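Local coordinates for hypothetical protein, IPT/TIG domain protein (Bacteroides ovatus, PDB 4HW6), which is of unknown function but, as a two-domain protein with an IPT/TIG domain and a six-bladed beta-propeller, probably serves as an auxiliary nutrient-binding, perhaps carbohydrate-binding, protein, at residues V52-Y57 and S75-G80; S364-V369 and V376-G381; Y390-L395 and R425-A430; H403-A408 and G419-H424. One frame throughout, in Å; residues are numbered along the deposited sequence. Where two conformers were deposited one is given.

Contact 1 of 4, residues V52-Y57 and S75-G80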
# COMPACT_ATOMS: atom_id res chain seq x y z
N VAL A 52 31.86 -3.53 -11.01
CA VAL A 52 31.50 -3.50 -9.61
C VAL A 52 29.97 -3.59 -9.50
O VAL A 52 29.26 -2.92 -10.24
CB VAL A 52 31.99 -2.20 -8.92
CG1 VAL A 52 31.58 -2.18 -7.45
CG2 VAL A 52 33.51 -2.11 -9.01
N THR A 53 29.48 -4.44 -8.61
CA THR A 53 28.07 -4.43 -8.23
C THR A 53 27.97 -4.26 -6.72
O THR A 53 28.81 -4.77 -5.96
CB THR A 53 27.34 -5.71 -8.68
OG1 THR A 53 27.92 -6.87 -8.06
CG2 THR A 53 27.39 -5.85 -10.19
N ILE A 54 26.94 -3.53 -6.31
CA ILE A 54 26.57 -3.37 -4.91
C ILE A 54 25.14 -3.84 -4.76
O ILE A 54 24.22 -3.35 -5.44
CB ILE A 54 26.75 -1.91 -4.43
CG1 ILE A 54 28.18 -1.44 -4.72
CG2 ILE A 54 26.41 -1.79 -2.95
CD1 ILE A 54 28.54 -0.12 -4.07
N GLY A 55 24.95 -4.86 -3.93
CA GLY A 55 23.66 -5.50 -3.79
C GLY A 55 23.13 -6.11 -5.08
O GLY A 55 21.93 -6.26 -5.24
N GLY A 56 24.03 -6.48 -6.00
CA GLY A 56 23.65 -7.05 -7.29
C GLY A 56 23.48 -6.06 -8.44
O GLY A 56 23.36 -6.47 -9.60
N TYR A 57 23.48 -4.77 -8.14
CA TYR A 57 23.27 -3.74 -9.15
C TYR A 57 24.59 -3.09 -9.62
O TYR A 57 25.43 -2.74 -8.78
CB TYR A 57 22.31 -2.68 -8.61
CG TYR A 57 20.90 -3.25 -8.51
CD1 TYR A 57 20.47 -3.87 -7.34
CD2 TYR A 57 20.03 -3.18 -9.58
CE1 TYR A 57 19.20 -4.41 -7.25
CE2 TYR A 57 18.76 -3.72 -9.50
CZ TYR A 57 18.35 -4.34 -8.34
OH TYR A 57 17.09 -4.87 -8.25
N SER A 75 21.08 2.78 -7.15
CA SER A 75 19.86 2.62 -6.38
C SER A 75 19.60 1.12 -6.21
O SER A 75 20.17 0.30 -6.94
CB SER A 75 18.67 3.33 -7.04
OG SER A 75 18.51 2.89 -8.37
N LYS A 76 18.76 0.79 -5.25
CA LYS A 76 18.32 -0.58 -4.98
C LYS A 76 19.42 -1.52 -4.46
O LYS A 76 19.30 -2.73 -4.59
CB LYS A 76 17.64 -1.22 -6.21
CG LYS A 76 16.53 -0.37 -6.86
CD LYS A 76 15.72 -1.18 -7.86
CE LYS A 76 15.66 -0.54 -9.25
NZ LYS A 76 16.87 -0.82 -10.09
N ALA A 77 20.45 -0.96 -3.83
CA ALA A 77 21.59 -1.74 -3.31
C ALA A 77 21.32 -2.39 -1.94
O ALA A 77 22.25 -2.64 -1.18
CB ALA A 77 22.82 -0.85 -3.22
N TYR A 78 20.06 -2.71 -1.65
CA TYR A 78 19.64 -3.19 -0.33
C TYR A 78 20.46 -4.36 0.21
O TYR A 78 20.86 -4.34 1.38
CB TYR A 78 18.16 -3.59 -0.34
CG TYR A 78 17.26 -2.58 -1.00
CD1 TYR A 78 16.97 -1.36 -0.38
CD2 TYR A 78 16.71 -2.82 -2.25
CE1 TYR A 78 16.15 -0.43 -0.99
CE2 TYR A 78 15.88 -1.90 -2.87
CZ TYR A 78 15.62 -0.70 -2.24
OH TYR A 78 14.81 0.22 -2.86
N GLU A 79 20.73 -5.37 -0.62
CA GLU A 79 21.43 -6.58 -0.15
C GLU A 79 22.86 -6.26 0.26
O GLU A 79 23.44 -6.92 1.11
CB GLU A 79 21.38 -7.68 -1.20
CG GLU A 79 19.96 -8.16 -1.48
CD GLU A 79 19.88 -9.26 -2.52
OE1 GLU A 79 20.91 -9.60 -3.14
OE2 GLU A 79 18.76 -9.79 -2.73
N GLY A 80 23.43 -5.23 -0.35
CA GLY A 80 24.65 -4.63 0.14
C GLY A 80 25.97 -5.33 -0.18
O GLY A 80 27.01 -4.77 0.12
O HOH W 1 20.08 -5.14 -3.46
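Ile54 and Ala77 form the apolar part of a contact inside the immunoglobulin-like IPT/TIG domain, where the tight hairpin turn after strand 50-54 meets the loop between strands 68-72 and 82-87. The hairpin turn is type I' from Ile54 to Tyr57; the facing loop makes a type I turn from Ala77 to Gly80. The buried side is where the two turns meet backbone to backbone. Gly55, at positive phi in the type I' turn, lies directly against the facing turn, its CA 3.5 Å from Gly80 N. Beside it, Ile54 CG2 rests on Ala77 CB at 3.7 Å; chi1 of -54° sets this methyl opposite the backbone N and close to the carbonyl carbon. Tyr105, on strand 104-105, touches Ala77 as well.

Toward the outer side the contact is looser and depends on one water and a partly exposed tyrosine. The Tyr57 ring carries Lys76 CB over one face, a CH-pi contact with CB 3.9 Å from the ring centroid. Bends at chi3 and chi4 then curl the lysine chain back, leaving NZ 3.5 Å from Tyr57 CE2. Glu79 is exposed, and its carboxylate stays at the margin. A single water, in the plane of the Tyr57 ring at its edge, ties the turns together: it donates to Gly55 O and to Lys76 O, both at 2.8 Å, and accepts from Glu79 N at 2.9 Å.

Contact 2 of 4, residues S364-V369 and V376-G381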
# COMPACT_ATOMS: atom_id res chain seq x y z
N SER A 364 -7.35 15.63 6.53
CA SER A 364 -6.05 16.17 6.90
C SER A 364 -5.02 15.98 5.79
O SER A 364 -3.89 16.48 5.90
CB SER A 364 -5.52 15.56 8.20
OG SER A 364 -5.16 14.21 8.00
N HIS A 365 -5.41 15.26 4.74
CA HIS A 365 -4.60 15.00 3.53
C HIS A 365 -3.34 14.21 3.84
O HIS A 365 -2.25 14.46 3.27
CB HIS A 365 -4.30 16.29 2.79
CG HIS A 365 -5.52 17.13 2.54
ND1 HIS A 365 -6.38 16.90 1.48
CD2 HIS A 365 -6.02 18.20 3.21
CE1 HIS A 365 -7.35 17.79 1.52
NE2 HIS A 365 -7.18 18.57 2.58
N THR A 366 -3.48 13.20 4.70
CA THR A 366 -2.36 12.39 5.12
C THR A 366 -2.64 10.89 5.04
O THR A 366 -3.80 10.43 5.01
CB THR A 366 -1.94 12.74 6.56
OG1 THR A 366 -3.06 12.57 7.44
CG2 THR A 366 -1.42 14.17 6.66
N VAL A 367 -1.55 10.14 5.02
CA VAL A 367 -1.56 8.73 5.36
C VAL A 367 -1.01 8.65 6.79
O VAL A 367 0.05 9.24 7.09
CB VAL A 367 -0.69 7.90 4.39
CG1 VAL A 367 -0.68 6.43 4.82
CG2 VAL A 367 -1.21 8.03 2.94
N ARG A 368 -1.74 7.97 7.67
CA ARG A 368 -1.42 7.91 9.09
C ARG A 368 -1.29 6.46 9.51
O ARG A 368 -1.69 5.57 8.76
CB ARG A 368 -2.45 8.70 9.92
CG ARG A 368 -2.49 10.16 9.46
CD ARG A 368 -3.47 11.05 10.20
NE ARG A 368 -2.94 11.45 11.49
CZ ARG A 368 -3.66 12.11 12.38
NH1 ARG A 368 -4.91 12.47 12.09
NH2 ARG A 368 -3.16 12.45 13.55
N VAL A 369 -0.73 6.24 10.70
CA VAL A 369 -0.54 4.89 11.22
C VAL A 369 -1.10 4.82 12.61
O VAL A 369 -0.81 5.71 13.42
CB VAL A 369 0.94 4.49 11.24
CG1 VAL A 369 1.07 3.03 11.65
CG2 VAL A 369 1.57 4.72 9.89
N VAL A 376 -1.16 7.21 17.25
CA VAL A 376 -1.42 7.67 15.89
C VAL A 376 -0.28 8.56 15.49
O VAL A 376 0.02 9.53 16.19
CB VAL A 376 -2.72 8.49 15.79
CG1 VAL A 376 -2.88 9.00 14.36
CG2 VAL A 376 -3.92 7.66 16.23
N THR A 377 0.39 8.23 14.38
CA THR A 377 1.48 9.07 13.84
C THR A 377 1.19 9.33 12.37
O THR A 377 0.43 8.59 11.75
CB THR A 377 2.84 8.38 13.99
OG1 THR A 377 2.79 7.14 13.27
CG2 THR A 377 3.17 8.14 15.47
N THR A 378 1.72 10.41 11.82
CA THR A 378 1.52 10.73 10.41
C THR A 378 2.68 10.16 9.57
O THR A 378 3.83 10.40 9.87
CB THR A 378 1.33 12.24 10.23
OG1 THR A 378 0.12 12.61 10.93
CG2 THR A 378 1.19 12.60 8.72
N TYR A 379 2.35 9.34 8.59
CA TYR A 379 3.36 8.70 7.75
C TYR A 379 3.75 9.55 6.53
O TYR A 379 4.95 9.64 6.21
CB TYR A 379 2.83 7.35 7.30
CG TYR A 379 3.72 6.49 6.43
CD1 TYR A 379 4.99 6.04 6.87
CD2 TYR A 379 3.28 6.07 5.19
CE1 TYR A 379 5.77 5.20 6.08
CE2 TYR A 379 4.06 5.24 4.40
CZ TYR A 379 5.29 4.82 4.82
OH TYR A 379 6.02 4.00 3.99
N ALA A 380 2.76 10.17 5.88
CA ALA A 380 3.01 10.95 4.66
C ALA A 380 1.99 12.07 4.47
O ALA A 380 0.81 11.91 4.82
CB ALA A 380 3.02 10.00 3.44
N GLY A 381 2.45 13.18 3.89
CA GLY A 381 1.59 14.31 3.53
C GLY A 381 1.90 15.54 4.34
O GLY A 381 2.72 15.50 5.26
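A beta hairpin of the propeller, strands 366-370 and 375-380, brings these segments together, and a classic beta bulge interrupts its antiparallel ladder. At the bulge Tyr379 and Ala380 both face Val367, whose carbonyl O accepts two backbone bonds, from Tyr379 N at 2.7 Å and from Ala380 N at 3.1 Å. Val367 N returns a bond to Ala380 O. Further along, Val369 and Thr377 make a regular hydrogen-bonded pair, N to O in both directions, while Arg368 and Thr378 form the non-hydrogen-bonded pair between them.

Val367, Val369 and Ala380 share one face of the sheet. At the bulge, Tyr379 CB meets Val369 CG2 at 3.9 Å, and Val367 CG1 comes to the edge of the tyrosine ring, near the ring plane. With CG opposite the backbone N (chi1 -179°), the ring lies alongside the Val367 side chain, pointing the same way; Tyr358 of the next strand meets it edge to face.

Arg368 and Thr378 occupy the other face. The arginine bends at chi3, and its buried guanidinium forms salt bridges with Asp326 and Asp361; Thr378 OG1 is hydrogen-bonded to Asp326 too. These partners hold the charged group over the hairpin, where Val376 CG1 covers one face of the guanidinium, 3.6 Å from Arg368 NH2.

Contact 3 of 4, residues Y390-L395 and R425-A430; sequences YVDGEL and RVRKIA
Tyr390 and Arg425 make the stacking part of this contact. The guanidinium lies nearly flat on the phenol ring, centres 3.7 Å apart and planes at 14°, with Arg425 CZ displaced toward the ring's rim: an offset stack that is also a cation-pi interaction. An extended chain from CG to NE lets the arginine reach the ring from its strand. Arg425 NH2 is bonded to Asn122, and Tyr390 OH to Thr113, so both members of the stack are also held from outside. Arg427 meets the same tyrosine differently. Its guanidinium stands at 75° to the ring, with Tyr390 CD1 over its face and NH1 3.7 Å from that carbon, near the ring plane.

Charge pairing joins Arg427 to Asp392. Bends at chi2 and chi3 bring the guanidinium side-on to a single oxygen, Asp392 OD1, at 3.0 Å from Arg427 NE and 2.7 Å from Arg427 NH2. The NE bond comes on the syn side; NH2 approaches from above the carboxylate plane. A weak bond from Arg427 NH2 to Val391 O adds to the grip, and NH1 turns to Asp420 in a second salt bridge.

The apolar element is small, Leu395 CD2 against Ile429 CG2 at 3.7 Å. Strand 109-115 runs between strands 393-394 and 425-431 in one antiparallel propeller sheet, so no backbone-to-backbone ladder joins the two segments; side chains do the bridging, with Val391 O as the one backbone acceptor. Leu395 and Ile429 also pack on strand 375-380, from another sheet.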
# COMPACT_ATOMS: atom_id res chain seq x y z
N TYR A 390 -0.49 18.67 -4.68
CA TYR A 390 0.03 17.56 -5.50
C TYR A 390 1.52 17.73 -5.70
O TYR A 390 1.98 18.42 -6.64
CB TYR A 390 -0.69 17.47 -6.84
CG TYR A 390 -0.06 16.44 -7.76
CD1 TYR A 390 0.04 15.12 -7.39
CD2 TYR A 390 0.46 16.82 -9.01
CE1 TYR A 390 0.63 14.18 -8.23
CE2 TYR A 390 1.04 15.90 -9.85
CZ TYR A 390 1.13 14.58 -9.47
OH TYR A 390 1.72 13.67 -10.33
N VAL A 391 2.28 17.12 -4.79
CA VAL A 391 3.75 17.19 -4.83
C VAL A 391 4.27 15.83 -4.43
O VAL A 391 3.86 15.29 -3.38
CB VAL A 391 4.34 18.26 -3.86
CG1 VAL A 391 5.88 18.26 -3.91
CG2 VAL A 391 3.77 19.64 -4.16
N ASP A 392 5.15 15.29 -5.28
CA ASP A 392 5.82 14.04 -5.02
C ASP A 392 7.11 14.34 -4.26
O ASP A 392 7.61 15.46 -4.31
CB ASP A 392 6.07 13.31 -6.35
CG ASP A 392 4.81 12.60 -6.89
OD1 ASP A 392 4.00 12.12 -6.09
OD2 ASP A 392 4.64 12.51 -8.11
N GLY A 393 7.63 13.36 -3.53
CA GLY A 393 8.92 13.52 -2.87
C GLY A 393 8.90 12.92 -1.47
O GLY A 393 8.10 12.02 -1.19
N GLU A 394 9.74 13.47 -0.58
CA GLU A 394 9.94 12.93 0.76
C GLU A 394 8.65 12.98 1.55
O GLU A 394 7.90 13.95 1.47
CB GLU A 394 11.00 13.72 1.53
CG GLU A 394 12.37 13.83 0.91
CD GLU A 394 13.16 12.54 0.95
OE1 GLU A 394 13.09 11.85 1.99
OE2 GLU A 394 13.86 12.23 -0.05
N LEU A 395 8.40 11.94 2.35
CA LEU A 395 7.06 11.69 2.91
C LEU A 395 6.46 12.86 3.67
O LEU A 395 5.27 13.14 3.52
CB LEU A 395 7.08 10.47 3.84
CG LEU A 395 7.46 9.14 3.19
CD1 LEU A 395 7.17 7.97 4.14
CD2 LEU A 395 6.75 8.92 1.87
N ARG A 425 -5.37 10.60 -9.22
CA ARG A 425 -4.23 9.74 -9.48
C ARG A 425 -4.08 8.68 -8.41
O ARG A 425 -4.44 8.92 -7.24
CB ARG A 425 -2.95 10.58 -9.50
CG ARG A 425 -2.80 11.52 -10.69
CD ARG A 425 -1.78 12.57 -10.29
NE ARG A 425 -1.42 13.52 -11.32
CZ ARG A 425 -1.80 14.80 -11.36
NH1 ARG A 425 -2.69 15.33 -10.50
NH2 ARG A 425 -1.30 15.56 -12.34
N VAL A 426 -3.49 7.56 -8.80
CA VAL A 426 -2.92 6.60 -7.86
C VAL A 426 -1.47 7.00 -7.58
O VAL A 426 -0.63 7.05 -8.49
CB VAL A 426 -2.96 5.15 -8.38
CG1 VAL A 426 -2.38 4.20 -7.34
CG2 VAL A 426 -4.38 4.74 -8.75
N ARG A 427 -1.19 7.28 -6.32
CA ARG A 427 0.15 7.62 -5.87
C ARG A 427 0.79 6.34 -5.31
O ARG A 427 0.10 5.38 -4.94
CB ARG A 427 0.09 8.69 -4.78
CG ARG A 427 -0.73 9.94 -5.11
CD ARG A 427 -0.07 10.83 -6.14
NE ARG A 427 1.08 11.58 -5.65
CZ ARG A 427 1.04 12.61 -4.79
NH1 ARG A 427 -0.08 13.10 -4.33
NH2 ARG A 427 2.17 13.19 -4.43
N LYS A 428 2.11 6.32 -5.31
CA LYS A 428 2.87 5.20 -4.75
C LYS A 428 3.78 5.69 -3.63
O LYS A 428 4.36 6.77 -3.72
CB LYS A 428 3.68 4.55 -5.85
CG LYS A 428 4.57 3.38 -5.45
CD LYS A 428 5.16 2.80 -6.75
CE LYS A 428 6.35 1.91 -6.53
NZ LYS A 428 6.87 1.46 -7.87
N ILE A 429 3.86 4.91 -2.55
CA ILE A 429 4.86 5.16 -1.50
C ILE A 429 5.81 3.97 -1.48
O ILE A 429 5.38 2.83 -1.26
CB ILE A 429 4.23 5.37 -0.10
CG1 ILE A 429 3.20 6.52 -0.11
CG2 ILE A 429 5.35 5.65 0.92
CD1 ILE A 429 2.50 6.74 1.22
N ALA A 430 7.09 4.21 -1.72
CA ALA A 430 8.08 3.16 -1.84
C ALA A 430 9.46 3.79 -1.65
O ALA A 430 9.58 5.03 -1.65
CB ALA A 430 8.02 2.51 -3.24

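Contact 4 of 4, residues H403-A408 and G419-H424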
# COMPACT_ATOMS: atom_id res chain seq x y z
N HIS A 403 -7.13 14.89 -0.64
CA HIS A 403 -8.15 13.90 -0.31
C HIS A 403 -7.71 12.47 -0.59
O HIS A 403 -8.35 11.71 -1.33
CB HIS A 403 -9.48 14.27 -0.98
CG HIS A 403 -10.09 15.50 -0.42
ND1 HIS A 403 -10.78 16.40 -1.19
CD2 HIS A 403 -10.12 15.98 0.85
CE1 HIS A 403 -11.21 17.39 -0.41
NE2 HIS A 403 -10.84 17.15 0.83
N PRO A 404 -6.59 12.07 0.02
CA PRO A 404 -6.24 10.67 -0.07
C PRO A 404 -7.31 9.84 0.63
O PRO A 404 -7.67 10.16 1.75
CB PRO A 404 -4.91 10.59 0.69
CG PRO A 404 -4.92 11.73 1.64
CD PRO A 404 -5.79 12.79 1.02
N THR A 405 -7.78 8.77 -0.01
CA THR A 405 -8.97 8.08 0.45
C THR A 405 -8.82 6.57 0.56
O THR A 405 -9.19 5.97 1.56
CB THR A 405 -10.14 8.42 -0.49
OG1 THR A 405 -10.32 9.85 -0.49
CG2 THR A 405 -11.43 7.76 -0.05
N SER A 406 -8.26 5.95 -0.47
CA SER A 406 -8.09 4.54 -0.54
C SER A 406 -6.62 4.16 -0.42
O SER A 406 -5.71 4.97 -0.70
CB SER A 406 -8.71 4.03 -1.85
OG SER A 406 -8.10 4.64 -2.98
N ILE A 407 -6.37 2.94 0.03
CA ILE A 407 -5.03 2.47 0.27
C ILE A 407 -4.94 0.95 0.06
O ILE A 407 -5.84 0.19 0.40
CB ILE A 407 -4.52 2.90 1.68
CG1 ILE A 407 -3.05 2.53 1.89
CG2 ILE A 407 -5.43 2.33 2.79
CD1 ILE A 407 -2.44 3.17 3.14
N ALA A 408 -3.81 0.53 -0.50
CA ALA A 408 -3.47 -0.89 -0.63
C ALA A 408 -1.97 -1.07 -0.44
O ALA A 408 -1.19 -0.14 -0.71
CB ALA A 408 -3.93 -1.43 -1.99
N GLY A 419 -5.06 6.07 -3.31
CA GLY A 419 -6.04 6.71 -4.18
C GLY A 419 -6.21 8.14 -3.72
O GLY A 419 -6.88 8.43 -2.72
N ASP A 420 -5.57 9.03 -4.47
CA ASP A 420 -5.48 10.43 -4.12
C ASP A 420 -6.58 11.15 -4.90
O ASP A 420 -6.36 11.68 -5.99
CB ASP A 420 -4.08 10.90 -4.48
CG ASP A 420 -3.74 12.27 -3.96
OD1 ASP A 420 -4.42 12.73 -3.04
OD2 ASP A 420 -2.71 12.82 -4.42
N CYS A 421 -7.78 11.16 -4.31
CA CYS A 421 -9.00 11.39 -5.06
C CYS A 421 -9.11 12.72 -5.78
O CYS A 421 -9.47 12.72 -6.94
CB CYS A 421 -10.24 11.19 -4.18
SG CYS A 421 -10.49 9.45 -3.90
N ASP A 422 -8.75 13.82 -5.14
CA ASP A 422 -8.84 15.13 -5.80
C ASP A 422 -7.59 15.55 -6.61
O ASP A 422 -7.55 16.61 -7.24
CB ASP A 422 -9.36 16.17 -4.81
CG ASP A 422 -10.90 16.17 -4.75
OD1 ASP A 422 -11.54 16.18 -5.83
OD2 ASP A 422 -11.47 16.20 -3.65
N ASN A 423 -6.64 14.63 -6.71
CA ASN A 423 -5.60 14.70 -7.74
C ASN A 423 -5.83 13.71 -8.86
O ASN A 423 -5.11 13.72 -9.85
CB ASN A 423 -4.22 14.48 -7.11
CG ASN A 423 -3.77 15.66 -6.30
OD1 ASN A 423 -4.03 16.81 -6.68
ND2 ASN A 423 -3.13 15.40 -5.16
N HIS A 424 -6.82 12.84 -8.69
CA HIS A 424 -7.29 11.94 -9.74
C HIS A 424 -6.22 10.96 -10.17
O HIS A 424 -6.23 10.49 -11.31
CB HIS A 424 -7.87 12.77 -10.86
CG HIS A 424 -8.98 13.66 -10.38
ND1 HIS A 424 -10.22 13.16 -10.03
CD2 HIS A 424 -9.01 14.99 -10.11
CE1 HIS A 424 -10.97 14.16 -9.57
NE2 HIS A 424 -10.26 15.27 -9.60
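The His403 imidazole receives Asp422 at its edge: ND1 donates to Asp422 OD2 at 2.6 Å in a nearly straight bond (169°), in the ring plane, using the anti lone pair of that oxygen. This pair closes the open end of a beta hairpin, strands 404-410 and 415-420, at the edge of a five-stranded antiparallel propeller sheet. The two side chains lie alongside one another, with ring and carboxylate planes 59° apart. His365, from another propeller sheet, meets the His403 ring with planes at about 30°. One face of the His424 ring carries Cys421 O, and Trp125 stacks on the same ring.

Along the hairpin, Thr405 N gives a bond to Gly419 O at 2.9 Å, and Gly419 N to Ser406 O at the same length. Ser406 OG stands 3.2 Å from Gly419 CA; that hydroxyl is bonded to Ile141 O.

Past the strand the chain turns, and Asn423 ND2 holds Asp420 OD2, which also pairs with Arg427. His403 O takes two bonds from opposite faces of its carbonyl plane, Thr405 OG1 at 2.8 Å and Cys421 N at 3.1 Å.

Contacts 2, 3 and 4 form a continuous cluster in the propeller, their centres 11 to 13 Å apart, whereas contact 1 stands off in the IPT/TIG domain, its centre 24 Å from that of contact 3 and the nearest atoms about 7 Å apart. Contacts 3 and 4 share a sheet through neighbouring strands 415-420 and 425-431, linked by the salt bridge of Arg427 NH1 with Asp420 OD2 at 2.6 Å. Contact 2 belongs to a different sheet and joins both: Gly381 N lies 2.8 Å from Leu395 O of contact 3, and His365 ND1 3.0 Å from His403 N of contact 4, both probable hydrogen bonds.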